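Local coordinates for protein N-acetylmuramoyl-L-alanine amidase amiD (Escherichia coli, PDB 3D2Y) that hydrolyses the amide link between N-acetylmuramoyl residues and L-amino acids in cell-wall glycopeptides, as a zinc-dependent amidase of the outer membrane, at residues 178-189 with 249-258; 130-138 with 166-176. One frame throughout, in Å; residues are numbered along the deposited sequence.

In the fold
Contact 1 (178-189 with 249-258) and contact 2 (130-138 with 166-176) lie in series along the chain, their centres about 19 Å apart. Contact 2 is the more buried and nearer the centre of the chain (about 11 against 19 Å): helix 124-141 meets the short helix 168-173 and its tail through apolar, mostly aliphatic side chains, with a single hydrogen bond on the exposed side. Contact 1 is only partly buried; its alanines, valine, proline and the Y188 ring are bordered by two salt bridges, and it buries more surface, 764 against 450 Å². They share no helix, but W179 of contact 1 packs on W168, Q169 and A172 of contact 2, so the two contacts touch.

Contact 1: residues 178-189 with 249-258; sequences AWPDAQRVNFYL and AIAEALLEKY
The carboxylate of E256 takes three hydrogen bonds from helix 182-189. R184 grips it side-on, NE giving a nearly straight bond to OE2 (2.8 Å, 175°) and NH2 one to OE1, with guanidinium and carboxylate planes only 19° apart. The hydroxyl OH of Y188 gives a further bond to E256 OE1 (2.8 Å), arriving from above the carboxylate plane, so OE1 has two donors and the carboxylate is held against rotation. Y188 is also a knob in the hole formed by A249, E252, A253 and E256: CB of E252 lies over one ring face, 3.7 Å from the centroid of the Y188 ring, while F187 covers the opposite face.

Next along the helix, K257 reaches the loop 178-181 with an extended chain. Its NZ bonds both OD1 of D181, in a salt bridge of 3.0 Å, and the carbonyl O of W179. The backbone N of W179 in turn donates to OH of Y258 (3.1 Å), whose ring carries CB of A178 over one face. A water bridges the N of D181 to O of A253, giving that backbone N an acceptor.

Between these polar groups A253 CB meets P180 CB at 3.8 Å and V185 CG2; A249 CB packs separately, against Y188 CB, V185 and L189. With A249 and A253 facing helix 182-189, the segment axes come within 8.1 Å, their N-to-C directions 125° apart. Y188 is a single knob; loop and helix together pack on helix 245-258 in the C-terminal helical part of the chain, away from the zinc site, where helices 200-210 and 220-234 also touch helix 245-258.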
loop_
_atom_site.group_PDB
_atom_site.type_symbol
_atom_site.label_atom_id
_atom_site.label_comp_id
_atom_site.label_asym_id
_atom_site.label_seq_id
_atom_site.Cartn_x
_atom_site.Cartn_y
_atom_site.Cartn_z
ATOM N N ALA A 178 4.527 7.007 3.646
ATOM C CA ALA A 178 5.120 8.220 3.034
ATOM C C ALA A 178 4.146 9.398 3.052
ATOM O O ALA A 178 2.937 9.252 2.844
ATOM C CB ALA A 178 5.510 7.915 1.571
ATOM N N TRP A 179 4.663 10.580 3.327
ATOM C CA TRP A 179 3.848 11.802 3.151
ATOM C C TRP A 179 4.812 12.936 2.852
ATOM O O TRP A 179 5.875 12.982 3.472
ATOM C CB TRP A 179 3.009 12.089 4.396
ATOM C CG TRP A 179 1.855 13.002 4.132
ATOM C CD1 TRP A 179 1.797 14.359 4.393
ATOM C CD2 TRP A 179 0.603 12.657 3.517
ATOM N NE1 TRP A 179 0.565 14.862 4.003
ATOM C CE2 TRP A 179 -0.170 13.845 3.443
ATOM C CE3 TRP A 179 0.059 11.459 3.012
ATOM C CZ2 TRP A 179 -1.482 13.865 2.909
ATOM C CZ3 TRP A 179 -1.224 11.493 2.456
ATOM C CH2 TRP A 179 -1.973 12.687 2.407
ATOM N N PRO A 180 4.448 13.835 1.902
ATOM C CA PRO A 180 5.291 14.956 1.507
ATOM C C PRO A 180 5.359 16.051 2.590
ATOM O O PRO A 180 4.393 16.242 3.355
ATOM C CB PRO A 180 4.599 15.473 0.241
ATOM C CG PRO A 180 3.187 15.132 0.423
ATOM C CD PRO A 180 3.174 13.828 1.154
ATOM N N ASP A 181 6.502 16.737 2.669
ATOM C CA ASP A 181 6.610 17.888 3.562
ATOM C C ASP A 181 5.834 19.043 2.946
ATOM O O ASP A 181 6.077 19.421 1.790
ATOM C CB ASP A 181 8.077 18.261 3.805
ATOM C CG ASP A 181 8.845 17.177 4.575
ATOM O OD1 ASP A 181 8.211 16.294 5.211
ATOM O OD2 ASP A 181 10.100 17.204 4.537
ATOM N N ALA A 182 4.895 19.588 3.722
ATOM C CA ALA A 182 3.951 20.617 3.264
ATOM C C ALA A 182 4.625 21.855 2.670
ATOM O O ALA A 182 4.163 22.386 1.658
ATOM C CB ALA A 182 3.023 21.006 4.391
ATOM N N GLN A 183 5.722 22.296 3.282
ATOM C CA GLN A 183 6.486 23.439 2.753
ATOM C C GLN A 183 7.103 23.117 1.382
ATOM O O GLN A 183 7.199 23.987 0.514
ATOM C CB GLN A 183 7.577 23.891 3.740
ATOM C CG GLN A 183 7.052 24.331 5.099
ATOM C CD GLN A 183 6.479 25.741 5.091
ATOM O OE1 GLN A 183 7.221 26.727 5.017
ATOM N NE2 GLN A 183 5.154 25.846 5.186
ATOM N N ARG A 184 7.501 21.863 1.180
ATOM C CA ARG A 184 8.035 21.468 -0.119
ATOM C C ARG A 184 6.935 21.330 -1.204
ATOM O O ARG A 184 7.183 21.628 -2.368
ATOM C CB ARG A 184 8.901 20.213 0.004
ATOM C CG ARG A 184 10.015 20.334 1.030
ATOM C CD ARG A 184 10.985 21.477 0.712
ATOM N NE ARG A 184 11.730 21.287 -0.531
ATOM C CZ ARG A 184 12.317 22.273 -1.211
ATOM N NH1 ARG A 184 12.217 23.526 -0.794
ATOM N NH2 ARG A 184 12.984 22.015 -2.325
ATOM N N VAL A 185 5.727 20.913 -0.823
ATOM C CA VAL A 185 4.602 20.851 -1.768
ATOM C C VAL A 185 4.304 22.255 -2.236
ATOM O O VAL A 185 4.166 22.492 -3.436
ATOM C CB VAL A 185 3.320 20.226 -1.164
ATOM C CG1 VAL A 185 2.102 20.452 -2.087
ATOM C CG2 VAL A 185 3.515 18.741 -0.918
ATOM N N ASN A 186 4.245 23.183 -1.282
ATOM C CA ASN A 186 4.132 24.621 -1.585
ATOM C C ASN A 186 5.285 25.168 -2.447
ATOM O O ASN A 186 5.067 25.987 -3.341
ATOM C CB ASN A 186 3.966 25.423 -0.297
ATOM C CG ASN A 186 2.519 25.450 0.192
ATOM O OD1 ASN A 186 2.237 25.189 1.370
ATOM N ND2 ASN A 186 1.593 25.767 -0.714
ATOM N N PHE A 187 6.502 24.674 -2.213
ATOM C CA PHE A 187 7.640 25.101 -3.004
ATOM C C PHE A 187 7.469 24.700 -4.464
ATOM O O PHE A 187 7.678 25.519 -5.359
ATOM C CB PHE A 187 8.970 24.603 -2.419
ATOM C CG PHE A 187 10.139 24.748 -3.362
ATOM C CD1 PHE A 187 10.730 25.995 -3.584
ATOM C CD2 PHE A 187 10.645 23.642 -4.038
ATOM C CE1 PHE A 187 11.820 26.124 -4.456
ATOM C CE2 PHE A 187 11.710 23.769 -4.911
ATOM C CZ PHE A 187 12.298 25.001 -5.120
ATOM N N TYR A 188 7.073 23.448 -4.687
ATOM C CA TYR A 188 6.859 22.900 -6.025
ATOM C C TYR A 188 5.586 23.400 -6.706
ATOM O O TYR A 188 5.494 23.376 -7.933
ATOM C CB TYR A 188 6.851 21.371 -5.962
ATOM C CG TYR A 188 8.245 20.826 -5.846
ATOM C CD1 TYR A 188 9.155 20.991 -6.890
ATOM C CD2 TYR A 188 8.678 20.180 -4.682
ATOM C CE1 TYR A 188 10.435 20.511 -6.809
ATOM C CE2 TYR A 188 9.969 19.694 -4.593
ATOM C CZ TYR A 188 10.843 19.878 -5.662
ATOM O OH TYR A 188 12.141 19.427 -5.619
ATOM N N LEU A 189 4.614 23.852 -5.918
ATOM C CA LEU A 189 3.425 24.498 -6.487
ATOM C C LEU A 189 3.811 25.717 -7.326
ATOM O O LEU A 189 3.196 25.980 -8.369
ATOM C CB LEU A 189 2.412 24.873 -5.410
ATOM C CG LEU A 189 1.165 23.982 -5.347
ATOM C CD1 LEU A 189 0.345 24.265 -4.099
ATOM C CD2 LEU A 189 0.305 24.135 -6.605
ATOM N N ALA A 249 2.974 18.739 -7.702
ATOM C CA ALA A 249 3.828 19.223 -6.602
ATOM C C ALA A 249 4.012 18.161 -5.521
ATOM O O ALA A 249 5.102 18.008 -4.957
ATOM C CB ALA A 249 3.268 20.487 -5.995
ATOM N N ILE A 250 2.948 17.413 -5.263
ATOM C CA ILE A 250 2.977 16.318 -4.288
ATOM C C ILE A 250 3.934 15.232 -4.748
ATOM O O ILE A 250 4.800 14.783 -3.965
ATOM C CB ILE A 250 1.543 15.801 -4.026
ATOM C CG1 ILE A 250 0.767 16.872 -3.207
ATOM C CG2 ILE A 250 1.554 14.436 -3.306
ATOM C CD1 ILE A 250 -0.747 16.593 -3.111
ATOM N N ALA A 251 3.803 14.847 -6.026
ATOM C CA ALA A 251 4.669 13.857 -6.660
ATOM C C ALA A 251 6.117 14.319 -6.590
ATOM O O ALA A 251 6.992 13.524 -6.254
ATOM C CB ALA A 251 4.255 13.640 -8.126
ATOM N N GLU A 252 6.358 15.597 -6.905
ATOM C CA GLU A 252 7.695 16.193 -6.858
ATOM C C GLU A 252 8.300 16.189 -5.467
ATOM O O GLU A 252 9.504 15.882 -5.312
ATOM C CB GLU A 252 7.694 17.609 -7.455
ATOM C CG GLU A 252 7.548 17.614 -8.997
ATOM C CD GLU A 252 7.465 19.016 -9.617
ATOM O OE1 GLU A 252 6.626 19.833 -9.168
ATOM O OE2 GLU A 252 8.264 19.301 -10.549
ATOM N N ALA A 253 7.475 16.533 -4.467
ATOM C CA ALA A 253 7.894 16.507 -3.059
ATOM C C ALA A 253 8.114 15.078 -2.516
ATOM O O ALA A 253 9.096 14.834 -1.783
ATOM C CB ALA A 253 6.929 17.266 -2.189
ATOM N N LEU A 254 7.223 14.137 -2.840
ATOM C CA LEU A 254 7.512 12.708 -2.601
ATOM C C LEU A 254 8.823 12.172 -3.189
ATOM O O LEU A 254 9.608 11.513 -2.484
ATOM C CB LEU A 254 6.351 11.822 -3.085
ATOM C CG LEU A 254 5.096 11.937 -2.222
ATOM C CD1 LEU A 254 3.935 11.394 -3.032
ATOM C CD2 LEU A 254 5.255 11.234 -0.855
ATOM N N LEU A 255 9.089 12.496 -4.453
ATOM C CA LEU A 255 10.318 12.081 -5.086
ATOM C C LEU A 255 11.581 12.690 -4.436
ATOM O O LEU A 255 12.595 12.018 -4.230
ATOM C CB LEU A 255 10.266 12.353 -6.599
ATOM C CG LEU A 255 9.426 11.346 -7.389
ATOM C CD1 LEU A 255 9.071 11.928 -8.782
ATOM C CD2 LEU A 255 10.107 9.957 -7.477
ATOM N N GLU A 256 11.508 13.958 -4.110
ATOM C CA GLU A 256 12.567 14.610 -3.371
ATOM C C GLU A 256 12.892 13.947 -2.014
ATOM O O GLU A 256 14.058 13.717 -1.660
ATOM C CB GLU A 256 12.177 16.085 -3.199
ATOM C CG GLU A 256 13.145 16.859 -2.366
ATOM C CD GLU A 256 12.751 18.295 -2.273
ATOM O OE1 GLU A 256 13.249 19.071 -3.081
ATOM O OE2 GLU A 256 11.900 18.642 -1.417
ATOM N N LYS A 257 11.853 13.638 -1.249
ATOM C CA LYS A 257 12.020 13.070 0.083
ATOM C C LYS A 257 12.372 11.570 0.133
ATOM O O LYS A 257 13.198 11.150 0.959
ATOM C CB LYS A 257 10.775 13.383 0.913
ATOM C CG LYS A 257 10.893 13.083 2.419
ATOM C CD LYS A 257 9.627 13.507 3.154
ATOM C CE LYS A 257 9.676 13.063 4.620
ATOM N NZ LYS A 257 8.388 13.301 5.370
ATOM N N TYR A 258 11.786 10.772 -0.757
ATOM C CA TYR A 258 11.908 9.305 -0.678
ATOM C C TYR A 258 12.650 8.672 -1.854
ATOM O O TYR A 258 12.996 7.477 -1.824
ATOM C CB TYR A 258 10.524 8.681 -0.573
ATOM C CG TYR A 258 9.769 9.136 0.635
ATOM C CD1 TYR A 258 10.049 8.600 1.896
ATOM C CD2 TYR A 258 8.768 10.112 0.527
ATOM C CE1 TYR A 258 9.363 9.036 3.050
ATOM C CE2 TYR A 258 8.079 10.544 1.637
ATOM C CZ TYR A 258 8.383 10.011 2.907
ATOM O OH TYR A 258 7.670 10.396 4.014
HETATM O O HOH W 1 8.802 16.426 0.789
#

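Contact 2: residues 130-138 with 166-176; sequences LIPLAKDII and FPWQQLAQQGI
I176 sends its CD1 against helix 130-138, lying 3.5 Å from O of I131 and 3.8 Å from CB of A134, while its CG2 meets CD1 of I138. Beside it, I131 CG1 presses on L171 CD2 at 3.6 Å; with CG1 anti to the carbonyl carbon (chi1 -69°), this branch is turned to L171 and CG2 to I176. Cutting I131 back to an alanine is likely to leave L171 CD2 and I176 CD1 without the branches they pack on, opening a gap between them. Deeper in, L130 CD2 approaches the edge of the F166 ring, near its plane, 3.8 Å from CZ.

The outer side is looser and polar. K135, exposed and bent at its last two torsions, gives one hydrogen bond from NZ to O of Q174 (3.2 Å), tilted 22° from the carbonyl plane. Q174 precedes G175, the C-prime residue of a Schellman motif with bonds from I176 N to L171 O and G175 N to A172 O.

The helix axes come no nearer than 11.2 Å; L171 spans part of the distance, and I176, after the helix, supplies much of the rest. The contact packs on the central sheet: L130 touches I103 and F166 touches L105 of strand 100-105, while I138 and I176 rest on V148 of strand 148-150. W168, Q169 and A172 carry W179, ahead of helix 182-189.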
loop_
_atom_site.group_PDB
_atom_site.type_symbol
_atom_site.label_atom_id
_atom_site.label_comp_id
_atom_site.label_asym_id
_atom_site.label_seq_id
_atom_site.Cartn_x
_atom_site.Cartn_y
_atom_site.Cartn_z
ATOM N N LEU A 130 -4.866 -1.295 13.671
ATOM C CA LEU A 130 -3.879 -1.345 12.555
ATOM C C LEU A 130 -2.524 -0.757 12.887
ATOM O O LEU A 130 -1.509 -1.324 12.490
ATOM C CB LEU A 130 -4.465 -0.641 11.343
ATOM C CG LEU A 130 -3.617 -0.544 10.070
ATOM C CD1 LEU A 130 -3.126 -1.949 9.602
ATOM C CD2 LEU A 130 -4.377 0.230 8.996
ATOM N N ILE A 131 -2.502 0.386 13.572
ATOM C CA ILE A 131 -1.241 1.131 13.826
ATOM C C ILE A 131 -0.116 0.266 14.469
ATOM O O ILE A 131 0.938 0.166 13.890
ATOM C CB ILE A 131 -1.535 2.506 14.571
ATOM C CG1 ILE A 131 -2.264 3.449 13.602
ATOM C CG2 ILE A 131 -0.221 3.133 15.178
ATOM C CD1 ILE A 131 -2.938 4.748 14.268
ATOM N N PRO A 132 -0.354 -0.378 15.642
ATOM C CA PRO A 132 0.714 -1.210 16.249
ATOM C C PRO A 132 1.129 -2.448 15.427
ATOM O O PRO A 132 2.284 -2.865 15.490
ATOM C CB PRO A 132 0.133 -1.592 17.605
ATOM C CG PRO A 132 -1.349 -1.498 17.402
ATOM C CD PRO A 132 -1.556 -0.344 16.500
ATOM N N LEU A 133 0.215 -3.008 14.643
ATOM C CA LEU A 133 0.534 -4.139 13.792
ATOM C C LEU A 133 1.413 -3.670 12.630
ATOM O O LEU A 133 2.467 -4.254 12.353
ATOM C CB LEU A 133 -0.761 -4.801 13.283
ATOM C CG LEU A 133 -0.567 -5.847 12.164
ATOM C CD1 LEU A 133 0.275 -7.064 12.650
ATOM C CD2 LEU A 133 -1.916 -6.235 11.548
ATOM N N ALA A 134 1.009 -2.590 11.966
ATOM C CA ALA A 134 1.869 -1.994 10.896
ATOM C C ALA A 134 3.258 -1.601 11.430
ATOM O O ALA A 134 4.258 -1.897 10.794
ATOM C CB ALA A 134 1.170 -0.794 10.257
ATOM N N LYS A 135 3.312 -0.969 12.607
ATOM C CA LYS A 135 4.593 -0.572 13.195
ATOM C C LYS A 135 5.496 -1.792 13.416
ATOM O O LYS A 135 6.687 -1.751 13.125
ATOM C CB LYS A 135 4.392 0.218 14.507
ATOM C CG LYS A 135 3.824 1.620 14.250
ATOM C CD LYS A 135 3.580 2.405 15.518
ATOM C CE LYS A 135 4.692 3.412 15.736
ATOM N NZ LYS A 135 4.176 4.658 16.443
ATOM N N ASP A 136 4.922 -2.885 13.912
ATOM C CA ASP A 136 5.703 -4.060 14.208
ATOM C C ASP A 136 6.236 -4.633 12.911
ATOM O O ASP A 136 7.430 -4.976 12.809
ATOM C CB ASP A 136 4.898 -5.124 14.943
ATOM C CG ASP A 136 4.718 -4.822 16.434
ATOM O OD1 ASP A 136 5.329 -3.869 17.005
ATOM O OD2 ASP A 136 3.937 -5.572 17.033
ATOM N N ILE A 137 5.378 -4.692 11.911
ATOM C CA ILE A 137 5.770 -5.236 10.604
ATOM C C ILE A 137 6.882 -4.433 9.953
ATOM O O ILE A 137 7.915 -5.003 9.520
ATOM C CB ILE A 137 4.545 -5.399 9.647
ATOM C CG1 ILE A 137 3.563 -6.391 10.249
ATOM C CG2 ILE A 137 5.016 -5.975 8.299
ATOM C CD1 ILE A 137 2.190 -6.328 9.572
ATOM N N ILE A 138 6.684 -3.114 9.924
ATOM C CA ILE A 138 7.671 -2.159 9.412
ATOM C C ILE A 138 9.025 -2.249 10.156
ATOM O O ILE A 138 10.068 -2.265 9.513
ATOM C CB ILE A 138 7.089 -0.720 9.438
ATOM C CG1 ILE A 138 5.979 -0.582 8.377
ATOM C CG2 ILE A 138 8.209 0.312 9.313
ATOM C CD1 ILE A 138 4.961 0.496 8.654
ATOM N N PHE A 166 -9.431 6.267 3.221
ATOM C CA PHE A 166 -8.358 5.683 4.032
ATOM C C PHE A 166 -7.403 6.762 4.566
ATOM O O PHE A 166 -6.874 7.540 3.773
ATOM C CB PHE A 166 -7.561 4.574 3.300
ATOM C CG PHE A 166 -6.643 3.838 4.221
ATOM C CD1 PHE A 166 -5.279 4.122 4.245
ATOM C CD2 PHE A 166 -7.167 2.928 5.144
ATOM C CE1 PHE A 166 -4.433 3.449 5.190
ATOM C CE2 PHE A 166 -6.364 2.278 6.055
ATOM C CZ PHE A 166 -4.976 2.532 6.066
ATOM N N PRO A 167 -7.190 6.811 5.913
ATOM C CA PRO A 167 -6.448 7.933 6.516
ATOM C C PRO A 167 -4.902 7.846 6.460
ATOM O O PRO A 167 -4.254 7.664 7.489
ATOM C CB PRO A 167 -6.994 7.955 7.963
ATOM C CG PRO A 167 -7.309 6.497 8.263
ATOM C CD PRO A 167 -7.683 5.853 6.934
ATOM N N TRP A 168 -4.335 7.964 5.246
ATOM C CA TRP A 168 -2.875 7.862 5.029
ATOM C C TRP A 168 -2.058 8.885 5.826
ATOM O O TRP A 168 -1.024 8.531 6.421
ATOM C CB TRP A 168 -2.540 7.978 3.546
ATOM C CG TRP A 168 -2.934 6.771 2.738
ATOM C CD1 TRP A 168 -3.990 6.669 1.890
ATOM C CD2 TRP A 168 -2.316 5.464 2.772
ATOM N NE1 TRP A 168 -4.053 5.392 1.333
ATOM C CE2 TRP A 168 -3.024 4.639 1.839
ATOM C CE3 TRP A 168 -1.219 4.923 3.463
ATOM C CZ2 TRP A 168 -2.685 3.297 1.598
ATOM C CZ3 TRP A 168 -0.858 3.581 3.213
ATOM C CH2 TRP A 168 -1.609 2.780 2.281
ATOM N N GLN A 169 -2.518 10.145 5.827
ATOM C CA GLN A 169 -1.833 11.216 6.572
ATOM C C GLN A 169 -1.795 10.940 8.089
ATOM O O GLN A 169 -0.754 11.104 8.720
ATOM C CB GLN A 169 -2.445 12.599 6.299
ATOM C CG GLN A 169 -1.409 13.709 6.488
ATOM C CD GLN A 169 -1.976 15.108 6.399
ATOM O OE1 GLN A 169 -3.038 15.344 5.813
ATOM N NE2 GLN A 169 -1.243 16.058 6.961
ATOM N N GLN A 170 -2.919 10.513 8.660
ATOM C CA GLN A 170 -2.952 10.078 10.053
ATOM C C GLN A 170 -1.913 8.987 10.356
ATOM O O GLN A 170 -1.265 8.998 11.412
ATOM C CB GLN A 170 -4.332 9.541 10.411
ATOM C CG GLN A 170 -4.456 9.283 11.865
ATOM C CD GLN A 170 -5.690 8.537 12.259
ATOM O OE1 GLN A 170 -5.700 7.891 13.304
ATOM N NE2 GLN A 170 -6.728 8.588 11.433
ATOM N N LEU A 171 -1.777 8.028 9.447
ATOM C CA LEU A 171 -0.841 6.931 9.653
ATOM C C LEU A 171 0.572 7.457 9.538
ATOM O O LEU A 171 1.452 6.987 10.265
ATOM C CB LEU A 171 -1.020 5.819 8.614
ATOM C CG LEU A 171 -2.166 4.832 8.784
ATOM C CD1 LEU A 171 -1.789 3.511 8.128
ATOM C CD2 LEU A 171 -2.396 4.651 10.233
ATOM N N ALA A 172 0.796 8.413 8.623
ATOM C CA ALA A 172 2.119 8.944 8.376
ATOM C C ALA A 172 2.629 9.684 9.598
ATOM O O ALA A 172 3.822 9.656 9.898
ATOM C CB ALA A 172 2.126 9.854 7.138
ATOM N N GLN A 173 1.711 10.335 10.306
ATOM C CA GLN A 173 2.038 11.030 11.558
ATOM C C GLN A 173 2.423 10.074 12.693
ATOM O O GLN A 173 3.085 10.489 13.653
ATOM C CB GLN A 173 0.897 11.955 11.956
ATOM C CG GLN A 173 0.760 13.130 10.982
ATOM C CD GLN A 173 -0.546 13.880 11.128
ATOM O OE1 GLN A 173 -1.433 13.473 11.878
ATOM N NE2 GLN A 173 -0.667 14.995 10.410
ATOM N N GLN A 174 2.008 8.814 12.567
ATOM C CA GLN A 174 2.414 7.716 13.459
ATOM C C GLN A 174 3.669 6.933 12.970
ATOM O O GLN A 174 4.049 5.885 13.539
ATOM C CB GLN A 174 1.225 6.766 13.682
ATOM C CG GLN A 174 0.024 7.409 14.346
ATOM C CD GLN A 174 0.270 7.716 15.795
ATOM O OE1 GLN A 174 0.043 8.835 16.248
ATOM N NE2 GLN A 174 0.746 6.721 16.541
ATOM N N GLY A 175 4.303 7.444 11.916
ATOM C CA GLY A 175 5.516 6.848 11.337
ATOM C C GLY A 175 5.234 5.706 10.382
ATOM O O GLY A 175 6.130 4.908 10.072
ATOM N N ILE A 176 3.982 5.617 9.933
ATOM C CA ILE A 176 3.549 4.589 8.979
ATOM C C ILE A 176 3.233 5.154 7.593
ATOM O O ILE A 176 2.160 5.713 7.356
ATOM C CB ILE A 176 2.339 3.801 9.473
ATOM C CG1 ILE A 176 2.597 3.253 10.899
ATOM C CG2 ILE A 176 1.943 2.680 8.444
ATOM C CD1 ILE A 176 1.326 2.747 11.608
#